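Local atomic coordinates of phospholipase C-beta (PLC-beta) (Sepia officinalis, PDB entry 3QR0), a protein that belongs to the phospholipase C-beta family and joins PH, EF-hand, TIM-barrel and C2 domains in a single chain, with a calcium ion bound in the barrel. Residues 251-256 with 303-308; 655-660 with 743-748. All coordinates share one frame; numbering follows the deposited sequence.

Contact 1. Residues 251-256 with 303-308; sequences RDFLND and LYFLMC
Phe305 reaches across to both Phe253 and Leu254, bridging helical segments 251-256 and 303-307, which run in roughly the same direction (26° apart) with their axes 13.8 Å apart at closest approach. Large side chains can fill such a gap, and here they do so without any hydrogen bond between the segments. Because Phe305 holds CG away from its backbone N (chi1 161°), its ring extends toward 251-256. Phe305 CZ lies 3.3 Å from Leu254 CD2, a tight apolar contact in which the two side chains run alongside each other, pointing opposite ways. At one corner of the same ring, Phe305 CE2 meets Phe253 CE2 at 3.7 Å, arriving at the edge of the Phe253 ring close to its plane. Next along the helix, Leu306 adds a looser touch at this edge, its CD2 standing 4.3 Å from Phe253 CZ. All four side chains are buried, and the contact lies in the EF-hand-like part of the protein. Helix 230-238 packs on Phe253 through Leu238 and on Leu306 through Ile231. Cys276 of helix 273-288 meets Leu254, while Phe250, one turn earlier on helix 247-257, sets its ring edge-to-face with that of Phe305.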
ATOM      1  N   ARG A 251     -29.313 -10.188 -12.941  1.00 26.70           N
ATOM      2  CA  ARG A 251     -29.382 -10.614 -11.544  1.00 26.69           C
ATOM      3  C   ARG A 251     -28.582 -11.899 -11.313  1.00 26.33           C
ATOM      4  O   ARG A 251     -27.779 -11.986 -10.388  1.00 25.59           O
ATOM      5  CB  ARG A 251     -30.837 -10.842 -11.148  1.00 27.47           C
ATOM      6  CG  ARG A 251     -31.051 -11.187  -9.672  1.00 28.27           C
ATOM      7  CD  ARG A 251     -32.376 -11.873  -9.488  1.00 29.56           C
ATOM      8  NE  ARG A 251     -32.377 -13.182 -10.129  1.00 30.50           N
ATOM      9  CZ  ARG A 251     -33.456 -13.920 -10.356  1.00 31.15           C
ATOM     10  NH1 ARG A 251     -34.665 -13.500  -9.999  1.00 32.27           N
ATOM     11  NH2 ARG A 251     -33.324 -15.096 -10.950  1.00 32.22           N
ATOM     12  N   ASP A 252     -28.800 -12.888 -12.171  1.00 26.81           N
ATOM     13  CA  ASP A 252     -28.089 -14.159 -12.069  1.00 27.06           C
ATOM     14  C   ASP A 252     -26.594 -13.991 -12.336  1.00 26.18           C
ATOM     15  O   ASP A 252     -25.780 -14.635 -11.682  1.00 25.39           O
ATOM     16  CB  ASP A 252     -28.711 -15.198 -13.003  1.00 28.04           C
ATOM     17  CG  ASP A 252     -30.101 -15.625 -12.552  1.00 29.99           C
ATOM     18  OD1 ASP A 252     -30.800 -16.309 -13.326  1.00 33.79           O
ATOM     19  OD2 ASP A 252     -30.503 -15.279 -11.418  1.00 32.16           O
ATOM     20  N   PHE A 253     -26.236 -13.108 -13.269  1.00 25.87           N
ATOM     21  CA  PHE A 253     -24.833 -12.762 -13.496  1.00 25.52           C
ATOM     22  C   PHE A 253     -24.199 -12.214 -12.212  1.00 24.80           C
ATOM     23  O   PHE A 253     -23.143 -12.678 -11.786  1.00 24.38           O
ATOM     24  CB  PHE A 253     -24.719 -11.747 -14.641  1.00 25.52           C
ATOM     25  CG  PHE A 253     -23.365 -11.112 -14.777  1.00 24.99           C
ATOM     26  CD1 PHE A 253     -22.254 -11.869 -15.108  1.00 24.85           C
ATOM     27  CD2 PHE A 253     -23.209  -9.742 -14.620  1.00 25.27           C
ATOM     28  CE1 PHE A 253     -21.012 -11.276 -15.245  1.00 24.47           C
ATOM     29  CE2 PHE A 253     -21.970  -9.148 -14.762  1.00 24.23           C
ATOM     30  CZ  PHE A 253     -20.870  -9.913 -15.077  1.00 24.48           C
ATOM     31  N   LEU A 254     -24.857 -11.239 -11.590  1.00 24.96           N
ATOM     32  CA  LEU A 254     -24.345 -10.634 -10.360  1.00 24.45           C
ATOM     33  C   LEU A 254     -24.287 -11.625  -9.196  1.00 24.74           C
ATOM     34  O   LEU A 254     -23.326 -11.614  -8.421  1.00 24.27           O
ATOM     35  CB  LEU A 254     -25.183  -9.413  -9.965  1.00 24.43           C
ATOM     36  CG  LEU A 254     -25.129  -8.214 -10.920  1.00 24.66           C
ATOM     37  CD1 LEU A 254     -26.113  -7.124 -10.485  1.00 25.22           C
ATOM     38  CD2 LEU A 254     -23.738  -7.665 -11.001  1.00 23.56           C
ATOM     39  N   ASN A 255     -25.307 -12.474  -9.077  1.00 25.37           N
ATOM     40  CA  ASN A 255     -25.408 -13.406  -7.952  1.00 25.91           C
ATOM     41  C   ASN A 255     -24.636 -14.724  -8.140  1.00 26.66           C
ATOM     42  O   ASN A 255     -24.327 -15.388  -7.152  1.00 26.29           O
ATOM     43  CB  ASN A 255     -26.879 -13.714  -7.641  1.00 26.43           C
ATOM     44  CG  ASN A 255     -27.630 -12.519  -7.051  1.00 26.28           C
ATOM     45  OD1 ASN A 255     -27.029 -11.596  -6.496  1.00 26.13           O
ATOM     46  ND2 ASN A 255     -28.952 -12.545  -7.160  1.00 26.46           N
ATOM     47  N   ASP A 256     -24.343 -15.107  -9.386  1.00 27.64           N
ATOM     48  CA  ASP A 256     -23.681 -16.393  -9.672  1.00 28.75           C
ATOM     49  C   ASP A 256     -22.215 -16.216 -10.041  1.00 29.03           C
ATOM     50  O   ASP A 256     -21.345 -16.810  -9.412  1.00 30.39           O
ATOM     51  CB  ASP A 256     -24.394 -17.161 -10.801  1.00 29.40           C
ATOM     52  CG  ASP A 256     -25.810 -17.598 -10.427  1.00 30.46           C
ATOM     53  OD1 ASP A 256     -26.057 -17.870  -9.234  1.00 31.92           O
ATOM     54  OD2 ASP A 256     -26.672 -17.687 -11.333  1.00 29.10           O
ATOM     55  N   LEU A 303     -20.428  -2.891 -20.477  1.00 26.19           N
ATOM     56  CA  LEU A 303     -19.064  -2.376 -20.332  1.00 25.72           C
ATOM     57  C   LEU A 303     -19.022  -1.255 -19.294  1.00 24.98           C
ATOM     58  O   LEU A 303     -18.099  -1.187 -18.482  1.00 23.73           O
ATOM     59  CB  LEU A 303     -18.524  -1.881 -21.680  1.00 26.43           C
ATOM     60  CG  LEU A 303     -17.078  -1.370 -21.711  1.00 26.60           C
ATOM     61  CD1 LEU A 303     -16.131  -2.298 -20.950  1.00 27.26           C
ATOM     62  CD2 LEU A 303     -16.622  -1.201 -23.154  1.00 28.99           C
ATOM     63  N   TYR A 304     -20.036  -0.394 -19.312  1.00 25.32           N
ATOM     64  CA  TYR A 304     -20.144   0.686 -18.325  1.00 25.31           C
ATOM     65  C   TYR A 304     -20.192   0.097 -16.910  1.00 24.41           C
ATOM     66  O   TYR A 304     -19.434   0.507 -16.033  1.00 24.45           O
ATOM     67  CB  TYR A 304     -21.391   1.536 -18.605  1.00 25.82           C
ATOM     68  CG  TYR A 304     -21.541   2.756 -17.720  1.00 26.73           C
ATOM     69  CD1 TYR A 304     -21.122   4.014 -18.152  1.00 27.84           C
ATOM     70  CD2 TYR A 304     -22.115   2.656 -16.457  1.00 27.60           C
ATOM     71  CE1 TYR A 304     -21.264   5.140 -17.339  1.00 28.22           C
ATOM     72  CE2 TYR A 304     -22.257   3.778 -15.637  1.00 28.32           C
ATOM     73  CZ  TYR A 304     -21.837   5.010 -16.087  1.00 28.79           C
ATOM     74  OH  TYR A 304     -21.985   6.108 -15.272  1.00 31.56           O
ATOM     75  N   PHE A 305     -21.074  -0.875 -16.694  1.00 24.52           N
ATOM     76  CA  PHE A 305     -21.157  -1.554 -15.396  1.00 23.85           C
ATOM     77  C   PHE A 305     -19.814  -2.141 -14.977  1.00 23.26           C
ATOM     78  O   PHE A 305     -19.380  -1.977 -13.837  1.00 22.40           O
ATOM     79  CB  PHE A 305     -22.177  -2.696 -15.403  1.00 24.26           C
ATOM     80  CG  PHE A 305     -21.970  -3.673 -14.272  1.00 23.37           C
ATOM     81  CD1 PHE A 305     -22.331  -3.333 -12.979  1.00 22.99           C
ATOM     82  CD2 PHE A 305     -21.362  -4.902 -14.492  1.00 23.36           C
ATOM     83  CE1 PHE A 305     -22.119  -4.209 -11.929  1.00 22.69           C
ATOM     84  CE2 PHE A 305     -21.150  -5.785 -13.444  1.00 22.00           C
ATOM     85  CZ  PHE A 305     -21.525  -5.438 -12.167  1.00 22.25           C
ATOM     86  N   LEU A 306     -19.176  -2.851 -15.902  1.00 23.73           N
ATOM     87  CA  LEU A 306     -17.952  -3.586 -15.593  1.00 23.49           C
ATOM     88  C   LEU A 306     -16.845  -2.662 -15.118  1.00 23.19           C
ATOM     89  O   LEU A 306     -15.977  -3.081 -14.352  1.00 22.89           O
ATOM     90  CB  LEU A 306     -17.478  -4.393 -16.798  1.00 23.71           C
ATOM     91  CG  LEU A 306     -18.317  -5.611 -17.196  1.00 24.46           C
ATOM     92  CD1 LEU A 306     -17.855  -6.118 -18.558  1.00 24.47           C
ATOM     93  CD2 LEU A 306     -18.231  -6.707 -16.144  1.00 23.95           C
ATOM     94  N   MET A 307     -16.904  -1.405 -15.557  1.00 23.77           N
ATOM     95  CA  MET A 307     -15.913  -0.394 -15.213  1.00 23.89           C
ATOM     96  C   MET A 307     -16.322   0.486 -14.039  1.00 23.79           C
ATOM     97  O   MET A 307     -15.504   1.257 -13.566  1.00 23.44           O
ATOM     98  CB  MET A 307     -15.681   0.535 -16.407  1.00 24.46           C
ATOM     99  CG  MET A 307     -15.055  -0.110 -17.622  1.00 25.53           C
ATOM    100  SD  MET A 307     -15.201   0.970 -19.059  1.00 28.74           S
ATOM    101  CE  MET A 307     -14.178   2.361 -18.570  1.00 28.47           C
ATOM    102  N   CYS A 308     -17.577   0.408 -13.595  1.00 24.21           N
ATOM    103  CA  CYS A 308     -18.090   1.349 -12.589  1.00 24.29           C
ATOM    104  C   CYS A 308     -17.856   0.854 -11.167  1.00 23.80           C
ATOM    105  O   CYS A 308     -17.395  -0.266 -10.958  1.00 23.32           O
ATOM    106  CB  CYS A 308     -19.574   1.656 -12.825  1.00 24.86           C
ATOM    107  SG  CYS A 308     -20.735   0.434 -12.199  1.00 25.62           S
TER

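Contact 2. Residues 655-660 with 743-748; sequences KIISAQ and PGYRHV
The four-stranded antiparallel sheet of the C2 domain places strands 650-660 and 746-751 as second neighbours, with strand 761-771 between them; Tyr745 lies at the corner leading into 746-751. Across the intervening strand Ile657 meets Tyr745, and Gln660 meets His747. Since both flanking strands run antiparallel to it, the touching parts point in similar directions, 24° apart. Strand 650-660 carries a classic beta bulge, with two residues, Ile657 and Ser658, set opposite the single Phe764 of strand 761-771. From Ile657 the tip CD1 comes to the edge of the Tyr745 ring, in its plane, 3.8 Å from CE2, and the two side chains cross at about a right angle. At the other end Gln660 bends at chi2 (80°), bringing OE1 to the edge of the imidazole, 3.6 Å from His747 CD2, with amide and ring planes 73° apart. This is the approach of an oxygen to a ring carbon; OE1 accepts its hydrogen bond from Gln151. His747 is held at both nitrogens, ND1 on the carbonyl of Leu306 and NE2 on Arg228, which should restrict rotation of the ring. Within 743-748, Arg746 grips Pro743 O side-on with NH2 (3.0 Å) and NE (2.9 Å), and so ties together the corner. Phe764 also packs against Gln660 and His747. On the Tyr745 side, helix 230-238 contributes Ile234 and Glu237, the latter bonded to the phenol OH, while helix 299-307 lies against Tyr745 and His747.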
ATOM      1  N   LYS A 655      -8.026 -15.711 -15.568  1.00 27.01           N
ATOM      2  CA  LYS A 655      -7.878 -15.556 -17.006  1.00 27.32           C
ATOM      3  C   LYS A 655      -7.562 -14.096 -17.308  1.00 26.62           C
ATOM      4  O   LYS A 655      -8.381 -13.218 -17.036  1.00 26.36           O
ATOM      5  CB  LYS A 655      -9.164 -15.978 -17.718  1.00 27.89           C
ATOM      6  CG  LYS A 655      -9.080 -15.935 -19.233  1.00 29.25           C
ATOM      7  CD  LYS A 655     -10.428 -16.217 -19.877  1.00 31.03           C
ATOM      8  CE  LYS A 655     -10.352 -16.098 -21.393  1.00 32.84           C
ATOM      9  NZ  LYS A 655      -9.294 -16.978 -21.979  1.00 34.08           N
ATOM     10  N   ILE A 656      -6.375 -13.840 -17.856  1.00 26.28           N
ATOM     11  CA  ILE A 656      -5.981 -12.498 -18.275  1.00 25.65           C
ATOM     12  C   ILE A 656      -6.511 -12.253 -19.684  1.00 26.21           C
ATOM     13  O   ILE A 656      -6.092 -12.914 -20.637  1.00 27.17           O
ATOM     14  CB  ILE A 656      -4.441 -12.316 -18.254  1.00 25.49           C
ATOM     15  CG1 ILE A 656      -3.876 -12.594 -16.856  1.00 24.56           C
ATOM     16  CG2 ILE A 656      -4.046 -10.898 -18.710  1.00 24.63           C
ATOM     17  CD1 ILE A 656      -4.410 -11.670 -15.763  1.00 23.78           C
ATOM     18  N   ILE A 657      -7.432 -11.303 -19.814  1.00 25.86           N
ATOM     19  CA  ILE A 657      -8.136 -11.074 -21.076  1.00 26.27           C
ATOM     20  C   ILE A 657      -7.508  -9.928 -21.860  1.00 26.12           C
ATOM     21  O   ILE A 657      -7.121 -10.099 -23.019  1.00 26.64           O
ATOM     22  CB  ILE A 657      -9.636 -10.792 -20.827  1.00 26.48           C
ATOM     23  CG1 ILE A 657     -10.303 -12.022 -20.195  1.00 26.99           C
ATOM     24  CG2 ILE A 657     -10.349 -10.452 -22.122  1.00 27.15           C
ATOM     25  CD1 ILE A 657     -11.684 -11.745 -19.649  1.00 26.61           C
ATOM     26  N   SER A 658      -7.396  -8.766 -21.225  1.00 25.32           N
ATOM     27  CA  SER A 658      -6.869  -7.585 -21.889  1.00 25.50           C
ATOM     28  C   SER A 658      -6.320  -6.579 -20.885  1.00 24.52           C
ATOM     29  O   SER A 658      -6.399  -6.787 -19.678  1.00 23.51           O
ATOM     30  CB  SER A 658      -7.966  -6.931 -22.732  1.00 26.01           C
ATOM     31  OG  SER A 658      -8.994  -6.406 -21.911  1.00 25.97           O
ATOM     32  N   ALA A 659      -5.748  -5.498 -21.402  1.00 24.62           N
ATOM     33  CA  ALA A 659      -5.308  -4.380 -20.574  1.00 24.40           C
ATOM     34  C   ALA A 659      -5.599  -3.070 -21.282  1.00 24.86           C
ATOM     35  O   ALA A 659      -5.726  -3.037 -22.503  1.00 25.57           O
ATOM     36  CB  ALA A 659      -3.825  -4.493 -20.249  1.00 23.82           C
ATOM     37  N   GLN A 660      -5.726  -2.000 -20.501  1.00 25.05           N
ATOM     38  CA  GLN A 660      -6.007  -0.674 -21.030  1.00 25.65           C
ATOM     39  C   GLN A 660      -5.001   0.342 -20.510  1.00 25.74           C
ATOM     40  O   GLN A 660      -4.645   0.323 -19.333  1.00 24.91           O
ATOM     41  CB  GLN A 660      -7.415  -0.219 -20.642  1.00 25.77           C
ATOM     42  CG  GLN A 660      -8.536  -1.131 -21.149  1.00 26.53           C
ATOM     43  CD  GLN A 660      -8.730  -2.362 -20.292  1.00 26.51           C
ATOM     44  OE1 GLN A 660      -8.813  -2.271 -19.062  1.00 27.83           O
ATOM     45  NE2 GLN A 660      -8.801  -3.528 -20.934  1.00 27.15           N
ATOM     46  N   PRO A 743     -14.969 -12.608  -7.316  1.00 26.20           N
ATOM     47  CA  PRO A 743     -14.768 -13.297  -8.586  1.00 25.86           C
ATOM     48  C   PRO A 743     -15.464 -12.616  -9.767  1.00 25.39           C
ATOM     49  O   PRO A 743     -16.060 -11.545  -9.617  1.00 25.19           O
ATOM     50  CB  PRO A 743     -15.387 -14.669  -8.322  1.00 26.40           C
ATOM     51  CG  PRO A 743     -16.503 -14.377  -7.390  1.00 26.62           C
ATOM     52  CD  PRO A 743     -16.038 -13.242  -6.518  1.00 26.40           C
ATOM     53  N   GLY A 744     -15.361 -13.241 -10.934  1.00 24.64           N
ATOM     54  CA  GLY A 744     -16.066 -12.803 -12.131  1.00 24.54           C
ATOM     55  C   GLY A 744     -15.229 -11.925 -13.033  1.00 23.83           C
ATOM     56  O   GLY A 744     -14.001 -11.897 -12.925  1.00 22.99           O
ATOM     57  N   TYR A 745     -15.903 -11.204 -13.925  1.00 23.85           N
ATOM     58  CA  TYR A 745     -15.242 -10.251 -14.802  1.00 23.63           C
ATOM     59  C   TYR A 745     -14.919  -8.982 -14.030  1.00 23.30           C
ATOM     60  O   TYR A 745     -15.813  -8.327 -13.488  1.00 23.16           O
ATOM     61  CB  TYR A 745     -16.110  -9.926 -16.017  1.00 24.30           C
ATOM     62  CG  TYR A 745     -16.244 -11.073 -16.989  1.00 24.92           C
ATOM     63  CD1 TYR A 745     -17.460 -11.732 -17.157  1.00 25.21           C
ATOM     64  CD2 TYR A 745     -15.150 -11.507 -17.739  1.00 24.75           C
ATOM     65  CE1 TYR A 745     -17.584 -12.790 -18.048  1.00 26.79           C
ATOM     66  CE2 TYR A 745     -15.268 -12.569 -18.634  1.00 25.78           C
ATOM     67  CZ  TYR A 745     -16.485 -13.202 -18.778  1.00 26.05           C
ATOM     68  OH  TYR A 745     -16.616 -14.239 -19.657  1.00 26.95           O
ATOM     69  N   ARG A 746     -13.635  -8.648 -13.966  1.00 22.71           N
ATOM     70  CA  ARG A 746     -13.183  -7.498 -13.191  1.00 22.56           C
ATOM     71  C   ARG A 746     -12.166  -6.681 -13.958  1.00 22.55           C
ATOM     72  O   ARG A 746     -11.264  -7.238 -14.580  1.00 22.89           O
ATOM     73  CB  ARG A 746     -12.540  -7.964 -11.878  1.00 21.79           C
ATOM     74  CG  ARG A 746     -13.457  -8.730 -10.952  1.00 21.95           C
ATOM     75  CD  ARG A 746     -14.520  -7.852 -10.292  1.00 21.69           C
ATOM     76  NE  ARG A 746     -15.509  -8.683  -9.614  1.00 21.93           N
ATOM     77  CZ  ARG A 746     -16.514  -8.238  -8.869  1.00 22.51           C
ATOM     78  NH1 ARG A 746     -16.688  -6.938  -8.665  1.00 22.12           N
ATOM     79  NH2 ARG A 746     -17.350  -9.109  -8.315  1.00 22.90           N
ATOM     80  N   HIS A 747     -12.314  -5.359 -13.917  1.00 22.94           N
ATOM     81  CA  HIS A 747     -11.199  -4.476 -14.230  1.00 22.96           C
ATOM     82  C   HIS A 747     -10.324  -4.371 -12.996  1.00 22.62           C
ATOM     83  O   HIS A 747     -10.818  -4.295 -11.869  1.00 23.04           O
ATOM     84  CB  HIS A 747     -11.671  -3.092 -14.672  1.00 23.04           C
ATOM     85  CG  HIS A 747     -12.320  -3.091 -16.016  1.00 23.60           C
ATOM     86  ND1 HIS A 747     -13.660  -3.363 -16.191  1.00 23.52           N
ATOM     87  CD2 HIS A 747     -11.812  -2.875 -17.252  1.00 23.98           C
ATOM     88  CE1 HIS A 747     -13.952  -3.305 -17.479  1.00 24.86           C
ATOM     89  NE2 HIS A 747     -12.851  -3.009 -18.143  1.00 24.79           N
ATOM     90  N   VAL A 748      -9.016  -4.363 -13.221  1.00 22.79           N
ATOM     91  CA  VAL A 748      -8.032  -4.367 -12.154  1.00 21.94           C
ATOM     92  C   VAL A 748      -7.094  -3.178 -12.360  1.00 21.74           C
ATOM     93  O   VAL A 748      -6.067  -3.312 -13.024  1.00 21.12           O
ATOM     94  CB  VAL A 748      -7.226  -5.690 -12.171  1.00 22.07           C
ATOM     95  CG1 VAL A 748      -6.288  -5.770 -10.971  1.00 21.19           C
ATOM     96  CG2 VAL A 748      -8.164  -6.887 -12.195  1.00 22.98           C
TER

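Contact 1 closes before contact 2 opens along the chain, yet their centres lie only about 13 Å apart, illustrating how domains separated in sequence by the TIM barrel can meet in space. The first joins two helices of the EF-hand-like region; the second spans a sheet of the C2 domain. Helix 299-307 connects them: Leu306 O and His747 ND1, 3.0 Å apart, form a probable hydrogen bond, Leu306 CD2 is 3.9 Å from Tyr745 CB, and Met307 CG is 3.4 Å from His747 CE1. From helix 247-257, Phe253 CE1 approaches Tyr745 CD1, at 4.1 Å. Helix 230-238 touches both contacts. The two regions thus meet through apolar contacts and a probable hydrogen bond to a backbone carbonyl.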